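Side-chain contacts in endo-beta-1,2-glucanase (Talaromyces funiculosus, PDB 6IMV), which hydrolyses beta-1,2-glucans at internal glycosidic bonds and binds sophorose, the beta-1,2-linked disaccharide of glucose: residues M199-T202 with K203-A206; T255-L258 with Q259-G263. All coordinates share one frame; numbering follows the deposited sequence.

Overall arrangement
Both interactions are local, each lying within one helix: interaction 1 on helix 186-210 and interaction 2 at the C-terminal end of helix 252-261. Their centres are about 10 Å apart, on the same side of the chain's centre, and the two helices touch: Met199 packs on Trp257, Ala206 on Leu258, Lys203 lies against Phe261 as a cation-pi pair, and Thr202 OG1 probably bonds to Trp257 NE1 at 3.2 Å. Each is partly buried, but their chemistry differs. Interaction 1 relies on a salt bridge and threonine hydroxyls, with a tyrosine facing a surface glycan; interaction 2 relies on aromatic pairs wedged among helices 163-182, 186-210 and 461-475.

Interaction 1: M199-T202 with K203-A206. With NAG (2-acetamido-2-deoxy-beta-D-glucopyranose), chain F.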
ATOM      1  N   MET A 199       8.144 -18.007  -3.244  1.00 14.40           N
ATOM      2  CA  MET A 199       8.077 -16.968  -4.259  1.00 14.34           C
ATOM      3  C   MET A 199       8.322 -17.572  -5.644  1.00 14.65           C
ATOM      4  O   MET A 199       7.642 -17.214  -6.621  1.00 14.00           O
ATOM      5  CB  MET A 199       9.132 -15.897  -3.976  1.00 14.83           C
ATOM      6  CG  MET A 199       8.991 -14.666  -4.816  1.00 14.94           C
ATOM      7  SD  MET A 199      10.225 -13.422  -4.382  1.00 15.90           S
ATOM      8  CE  MET A 199      11.718 -14.205  -4.993  1.00 15.35           C
ATOM      9  N   ASP A 200       9.287 -18.491  -5.726  1.00 14.15           N
ATOM     10  CA  ASP A 200       9.682 -19.109  -6.995  1.00 15.13           C
ATOM     11  C   ASP A 200       8.534 -19.963  -7.546  1.00 14.79           C
ATOM     12  O   ASP A 200       8.366 -20.062  -8.763  1.00 15.56           O
ATOM     13  CB  ASP A 200      10.966 -19.940  -6.865  1.00 15.25           C
ATOM     14  CG  ASP A 200      12.234 -19.109  -6.763  1.00 15.90           C
ATOM     15  OD1 ASP A 200      12.179 -17.910  -7.082  1.00 16.22           O
ATOM     16  OD2 ASP A 200      13.273 -19.668  -6.355  1.00 16.97           O
ATOM     17  N   TYR A 201       7.741 -20.571  -6.661  1.00 15.01           N
ATOM     18  CA  TYR A 201       6.648 -21.430  -7.110  1.00 14.56           C
ATOM     19  C   TYR A 201       5.617 -20.610  -7.905  1.00 14.15           C
ATOM     20  O   TYR A 201       5.082 -21.092  -8.923  1.00 13.99           O
ATOM     21  CB  TYR A 201       6.024 -22.179  -5.932  1.00 14.66           C
ATOM     22  CG  TYR A 201       4.841 -23.019  -6.334  1.00 14.76           C
ATOM     23  CD1 TYR A 201       4.994 -24.108  -7.178  1.00 15.00           C
ATOM     24  CD2 TYR A 201       3.562 -22.694  -5.913  1.00 15.37           C
ATOM     25  CE1 TYR A 201       3.910 -24.873  -7.576  1.00 14.94           C
ATOM     26  CE2 TYR A 201       2.469 -23.456  -6.288  1.00 15.56           C
ATOM     27  CZ  TYR A 201       2.645 -24.544  -7.126  1.00 15.42           C
ATOM     28  OH  TYR A 201       1.556 -25.268  -7.502  1.00 16.18           O
ATOM     29  N   THR A 202       5.342 -19.373  -7.467  1.00 13.51           N
ATOM     30  CA  THR A 202       4.372 -18.508  -8.169  1.00 14.05           C
ATOM     31  C   THR A 202       4.822 -18.217  -9.611  1.00 14.42           C
ATOM     32  O   THR A 202       3.989 -17.972 -10.477  1.00 14.34           O
ATOM     33  CB  THR A 202       4.127 -17.174  -7.447  1.00 13.84           C
ATOM     34  OG1 THR A 202       5.306 -16.364  -7.517  1.00 13.59           O
ATOM     35  CG2 THR A 202       3.682 -17.364  -6.015  1.00 13.78           C
ATOM     36  N   LYS A 203       6.136 -18.207  -9.855  1.00 14.82           N
ATOM     37  CA  LYS A 203       6.687 -17.936 -11.192  1.00 15.47           C
ATOM     38  C   LYS A 203       6.209 -19.013 -12.177  1.00 15.57           C
ATOM     39  O   LYS A 203       5.898 -18.703 -13.348  1.00 16.58           O
ATOM     40  CB  LYS A 203       8.220 -17.877 -11.158  1.00 15.57           C
ATOM     41  CG  LYS A 203       8.826 -16.861 -10.199  1.00 15.39           C
ATOM     42  CD  LYS A 203      10.345 -16.861 -10.231  1.00 15.83           C
ATOM     43  CE  LYS A 203      10.960 -15.762  -9.392  1.00 15.92           C
ATOM     44  NZ  LYS A 203      12.367 -16.076  -9.062  1.00 16.11           N
ATOM     45  N   THR A 204       6.109 -20.258 -11.687  1.00 15.05           N
ATOM     46  CA  THR A 204       5.736 -21.419 -12.502  1.00 15.05           C
ATOM     47  C   THR A 204       4.228 -21.441 -12.819  1.00 14.96           C
ATOM     48  O   THR A 204       3.833 -22.050 -13.804  1.00 15.52           O
ATOM     49  CB  THR A 204       6.169 -22.735 -11.843  1.00 14.41           C
ATOM     50  OG1 THR A 204       5.319 -23.025 -10.732  1.00 13.68           O
ATOM     51  CG2 THR A 204       7.615 -22.716 -11.389  1.00 14.62           C
ATOM     52  N   THR A 205       3.391 -20.776 -12.014  1.00 14.63           N
ATOM     53  CA  THR A 205       1.935 -20.827 -12.189  1.00 14.58           C
ATOM     54  C   THR A 205       1.360 -19.504 -12.737  1.00 14.95           C
ATOM     55  O   THR A 205       0.212 -19.495 -13.183  1.00 15.41           O
ATOM     56  CB  THR A 205       1.243 -21.211 -10.870  1.00 14.49           C
ATOM     57  OG1 THR A 205       1.561 -20.211  -9.899  1.00 14.03           O
ATOM     58  CG2 THR A 205       1.659 -22.579 -10.371  1.00 14.42           C
ATOM     59  N   ALA A 206       2.135 -18.407 -12.713  1.00 14.74           N
ATOM     60  CA  ALA A 206       1.608 -17.039 -12.941  1.00 14.48           C
ATOM     61  C   ALA A 206       0.928 -16.903 -14.312  1.00 14.73           C
ATOM     62  O   ALA A 206      -0.197 -16.431 -14.395  1.00 14.67           O
ATOM     63  CB  ALA A 206       2.709 -16.022 -12.793  1.00 14.38           C
TER
HETATM   64  C1  NAG F 601       2.043 -25.942  -3.374  1.00 20.85           C
HETATM   65  C2  NAG F 601       3.518 -26.251  -3.260  1.00 22.22           C
HETATM   66  C3  NAG F 601       3.965 -27.039  -4.482  1.00 23.85           C
HETATM   67  C4  NAG F 601       3.105 -28.278  -4.680  1.00 24.88           C
HETATM   68  C5  NAG F 601       1.654 -27.843  -4.703  1.00 24.73           C
HETATM   69  C6  NAG F 601       0.669 -28.991  -4.902  1.00 25.03           C
HETATM   70  C7  NAG F 601       5.148 -24.730  -2.255  1.00 21.63           C
HETATM   71  C8  NAG F 601       5.772 -23.372  -2.372  1.00 21.97           C
HETATM   72  N2  NAG F 601       4.240 -25.010  -3.165  1.00 22.22           N
HETATM   73  O3  NAG F 601       5.329 -27.385  -4.319  1.00 24.11           O
HETATM   74  O4  NAG F 601       3.430 -28.918  -5.923  1.00 29.56           O
HETATM   75  O5  NAG F 601       1.382 -27.190  -3.469  1.00 21.89           O
HETATM   76  O6  NAG F 601       0.351 -29.505  -3.603  1.00 28.89           O
HETATM   77  O7  NAG F 601       5.487 -25.507  -1.390  1.00 22.25           O
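Helix 186-210 carries an i to i+3 salt bridge between Asp200 and Lys203 on one flank and, on another, a glycan platform formed by Tyr201. The acid and the lysine lie side by side, pointing the same way, and Lys203 NZ reaches Asp200 OD1 at 2.7 Å. It approaches from the anti side, 33° out of the carboxylate plane, and an extended lysine chain beyond CG makes that reach possible. Gln196 also bonds to OD1, while Phe261 of helix 252-261 takes the ammonium in a cation-pi contact.

Tyr201 has CG anti to its backbone nitrogen (chi1 177°), which swings the ring out beneath the N-acetylglucosamine attached to the protein near Asn131. NAG N2 sits 3.6 Å above the ring plane, offset toward the rim, and NAG C3 lies 3.8 Å from Tyr201 CE1. Thr205 CG2 approaches the phenol obliquely, 3.9 Å from Tyr201 CZ. Replacing this tyrosine by alanine would probably take away the ring face under the acetamide nitrogen and the sugar carbons, and open a gap beside the Thr205 methyl.

Two hydroxyls turn back on carbonyls three residues earlier. Thr204 OG1 donates to Tyr201 O at 2.7 Å, in the carbonyl plane and on a lone pair, and Thr202 OG1 gives a 2.6 Å bond to Met199 O. Thr205 OG1 instead bonds to Gly138 O. Threonine hydroxyls bonded back to a carbonyl three or four residues earlier are common in helices, and the aromatic face under an N-acetylglucosamine is a familiar sugar-aromatic packing.

Interaction 2: T255-L258 with Q259-G263; sequences TWWL and QFFGG
Two aromatic pairs, each four residues apart, dominate the end of helix 252-261, and they differ in geometry. Phe261 presents its edge to the face of Trp257: the six-membered ring centroids are 4.7 Å apart and the planes meet at 60°. Phe261 CD2 stands 3.6 Å above the indole plane, toward its rim. The first torsions explain the meeting, since Trp257 CG is anti to the backbone nitrogen whereas Phe261 CG lies beside its own nitrogen, so that the two side chains cross. Trp256 and Phe260 instead run alongside each other with planes only 11° apart, but the rings are slid so far that they barely overlap; their touch is at the rims, Trp256 CE3 to Phe260 CE2 at 3.4 Å. Phe260 CB in turn lies over the centre of the Phe261 ring, linking the two pairs.

The helix probably forms part of the (alpha/alpha)6-barrel of this glycoside hydrolase family, and its neighbours are in keeping with that. Trp171 of helix 163-182 meets Trp257 edge-to-face and also touches Trp256, Phe260 and Phe261, while Trp273 and Phe464 set their rings against Trp256.

Polar groups are tied mainly to other parts of the chain. Gln259 extends beside Trp256, its OE1 3.6 Å from Trp256 CZ3 with amide and ring planes 35° apart; that oxygen accepts from Trp273 NE1, and Trp256 NE1 bonds to Tyr314 OH.

Backbone bonds run along the last turn: Gln259 N to Thr255 O at 3.0 Å, Phe260 N to Trp256 O at 2.9 Å, and then Phe261 N to Trp257 O and Gly262 N to Leu258 O. A beta carbon on Gly262 would clash with Leu258 O, and Gly263 leaves the helical conformation with a positive phi, a value that favours glycine.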
ATOM      1  N   THR A 255       2.300  -7.147 -13.766  1.00 12.89           N
ATOM      2  CA  THR A 255       2.819  -7.153 -15.134  1.00 13.16           C
ATOM      3  C   THR A 255       4.307  -7.534 -15.135  1.00 13.24           C
ATOM      4  O   THR A 255       4.720  -8.400 -15.907  1.00 12.93           O
ATOM      5  CB  THR A 255       2.637  -5.804 -15.835  1.00 13.10           C
ATOM      6  OG1 THR A 255       1.259  -5.444 -15.774  1.00 13.82           O
ATOM      7  CG2 THR A 255       3.077  -5.830 -17.281  1.00 13.03           C
ATOM      8  N   TRP A 256       5.093  -6.878 -14.275  1.00 13.08           N
ATOM      9  CA  TRP A 256       6.533  -7.120 -14.180  1.00 13.49           C
ATOM     10  C   TRP A 256       6.819  -8.567 -13.768  1.00 13.87           C
ATOM     11  O   TRP A 256       7.819  -9.155 -14.223  1.00 13.35           O
ATOM     12  CB  TRP A 256       7.203  -6.153 -13.205  1.00 13.41           C
ATOM     13  CG  TRP A 256       7.306  -4.742 -13.698  1.00 13.88           C
ATOM     14  CD1 TRP A 256       6.732  -3.640 -13.137  1.00 13.65           C
ATOM     15  CD2 TRP A 256       8.068  -4.272 -14.828  1.00 13.94           C
ATOM     16  NE1 TRP A 256       7.079  -2.519 -13.842  1.00 14.26           N
ATOM     17  CE2 TRP A 256       7.903  -2.872 -14.878  1.00 13.92           C
ATOM     18  CE3 TRP A 256       8.882  -4.889 -15.787  1.00 14.11           C
ATOM     19  CZ2 TRP A 256       8.504  -2.087 -15.858  1.00 14.05           C
ATOM     20  CZ3 TRP A 256       9.479  -4.114 -16.760  1.00 14.25           C
ATOM     21  CH2 TRP A 256       9.292  -2.731 -16.788  1.00 14.60           C
ATOM     22  N   TRP A 257       5.986  -9.106 -12.870  1.00 13.95           N
ATOM     23  CA  TRP A 257       6.141 -10.475 -12.416  1.00 14.10           C
ATOM     24  C   TRP A 257       6.053 -11.439 -13.607  1.00 14.85           C
ATOM     25  O   TRP A 257       6.922 -12.317 -13.765  1.00 14.62           O
ATOM     26  CB  TRP A 257       5.129 -10.827 -11.324  1.00 14.02           C
ATOM     27  CG  TRP A 257       5.577 -12.007 -10.523  1.00 13.84           C
ATOM     28  CD1 TRP A 257       5.109 -13.286 -10.585  1.00 14.03           C
ATOM     29  CD2 TRP A 257       6.662 -12.022  -9.579  1.00 13.98           C
ATOM     30  NE1 TRP A 257       5.801 -14.088  -9.716  1.00 13.60           N
ATOM     31  CE2 TRP A 257       6.760 -13.338  -9.083  1.00 13.72           C
ATOM     32  CE3 TRP A 257       7.535 -11.044  -9.090  1.00 14.10           C
ATOM     33  CZ2 TRP A 257       7.705 -13.696  -8.119  1.00 14.22           C
ATOM     34  CZ3 TRP A 257       8.471 -11.397  -8.142  1.00 14.25           C
ATOM     35  CH2 TRP A 257       8.553 -12.709  -7.667  1.00 14.36           C
ATOM     36  N   LEU A 258       5.022 -11.260 -14.445  1.00 15.05           N
ATOM     37  CA  LEU A 258       4.834 -12.065 -15.644  1.00 15.38           C
ATOM     38  C   LEU A 258       6.018 -11.884 -16.594  1.00 15.71           C
ATOM     39  O   LEU A 258       6.546 -12.866 -17.109  1.00 15.69           O
ATOM     40  CB  LEU A 258       3.522 -11.682 -16.339  1.00 15.97           C
ATOM     41  CG  LEU A 258       2.253 -12.296 -15.751  1.00 16.27           C
ATOM     42  CD1 LEU A 258       1.019 -11.679 -16.384  1.00 16.47           C
ATOM     43  CD2 LEU A 258       2.254 -13.809 -15.936  1.00 15.86           C
ATOM     44  N   GLN A 259       6.423 -10.629 -16.830  1.00 15.11           N
ATOM     45  CA  GLN A 259       7.477 -10.355 -17.803  1.00 15.19           C
ATOM     46  C   GLN A 259       8.780 -11.053 -17.391  1.00 14.86           C
ATOM     47  O   GLN A 259       9.390 -11.734 -18.201  1.00 16.04           O
ATOM     48  CB  GLN A 259       7.741  -8.861 -17.964  1.00 15.48           C
ATOM     49  CG  GLN A 259       9.043  -8.581 -18.704  1.00 15.97           C
ATOM     50  CD  GLN A 259       9.143  -7.166 -19.212  1.00 15.90           C
ATOM     51  OE1 GLN A 259       8.192  -6.400 -19.153  1.00 15.45           O
ATOM     52  NE2 GLN A 259      10.306  -6.822 -19.743  1.00 16.26           N
ATOM     53  N   PHE A 260       9.224 -10.840 -16.155  1.00 13.62           N
ATOM     54  CA  PHE A 260      10.521 -11.324 -15.740  1.00 14.15           C
ATOM     55  C   PHE A 260      10.513 -12.834 -15.475  1.00 14.62           C
ATOM     56  O   PHE A 260      11.517 -13.472 -15.731  1.00 15.20           O
ATOM     57  CB  PHE A 260      11.022 -10.569 -14.511  1.00 13.61           C
ATOM     58  CG  PHE A 260      11.343  -9.124 -14.780  1.00 14.13           C
ATOM     59  CD1 PHE A 260      12.150  -8.763 -15.848  1.00 14.44           C
ATOM     60  CD2 PHE A 260      10.851  -8.124 -13.955  1.00 14.48           C
ATOM     61  CE1 PHE A 260      12.455  -7.430 -16.083  1.00 14.84           C
ATOM     62  CE2 PHE A 260      11.148  -6.792 -14.198  1.00 14.85           C
ATOM     63  CZ  PHE A 260      11.953  -6.444 -15.261  1.00 14.83           C
ATOM     64  N   PHE A 261       9.410 -13.383 -14.950  1.00 14.51           N
ATOM     65  CA  PHE A 261       9.436 -14.725 -14.347  1.00 14.86           C
ATOM     66  C   PHE A 261       8.388 -15.692 -14.914  1.00 15.24           C
ATOM     67  O   PHE A 261       8.412 -16.868 -14.560  1.00 16.21           O
ATOM     68  CB  PHE A 261       9.232 -14.606 -12.838  1.00 14.83           C
ATOM     69  CG  PHE A 261      10.271 -13.751 -12.164  1.00 14.99           C
ATOM     70  CD1 PHE A 261      11.617 -14.066 -12.280  1.00 14.71           C
ATOM     71  CD2 PHE A 261       9.903 -12.649 -11.402  1.00 15.00           C
ATOM     72  CE1 PHE A 261      12.578 -13.282 -11.662  1.00 15.05           C
ATOM     73  CE2 PHE A 261      10.862 -11.865 -10.786  1.00 15.02           C
ATOM     74  CZ  PHE A 261      12.200 -12.177 -10.920  1.00 15.23           C
ATOM     75  N   GLY A 262       7.483 -15.221 -15.773  1.00 15.11           N
ATOM     76  CA  GLY A 262       6.318 -15.991 -16.159  1.00 15.61           C
ATOM     77  C   GLY A 262       6.577 -16.979 -17.292  1.00 16.33           C
ATOM     78  O   GLY A 262       5.730 -17.826 -17.539  1.00 15.55           O
ATOM     79  N   GLY A 263       7.721 -16.845 -17.981  1.00 16.99           N
ATOM     80  CA  GLY A 263       8.061 -17.646 -19.153  1.00 18.25           C
ATOM     81  C   GLY A 263       7.325 -17.185 -20.408  1.00 18.77           C
ATOM     82  O   GLY A 263       7.016 -17.986 -21.283  1.00 19.95           O
TER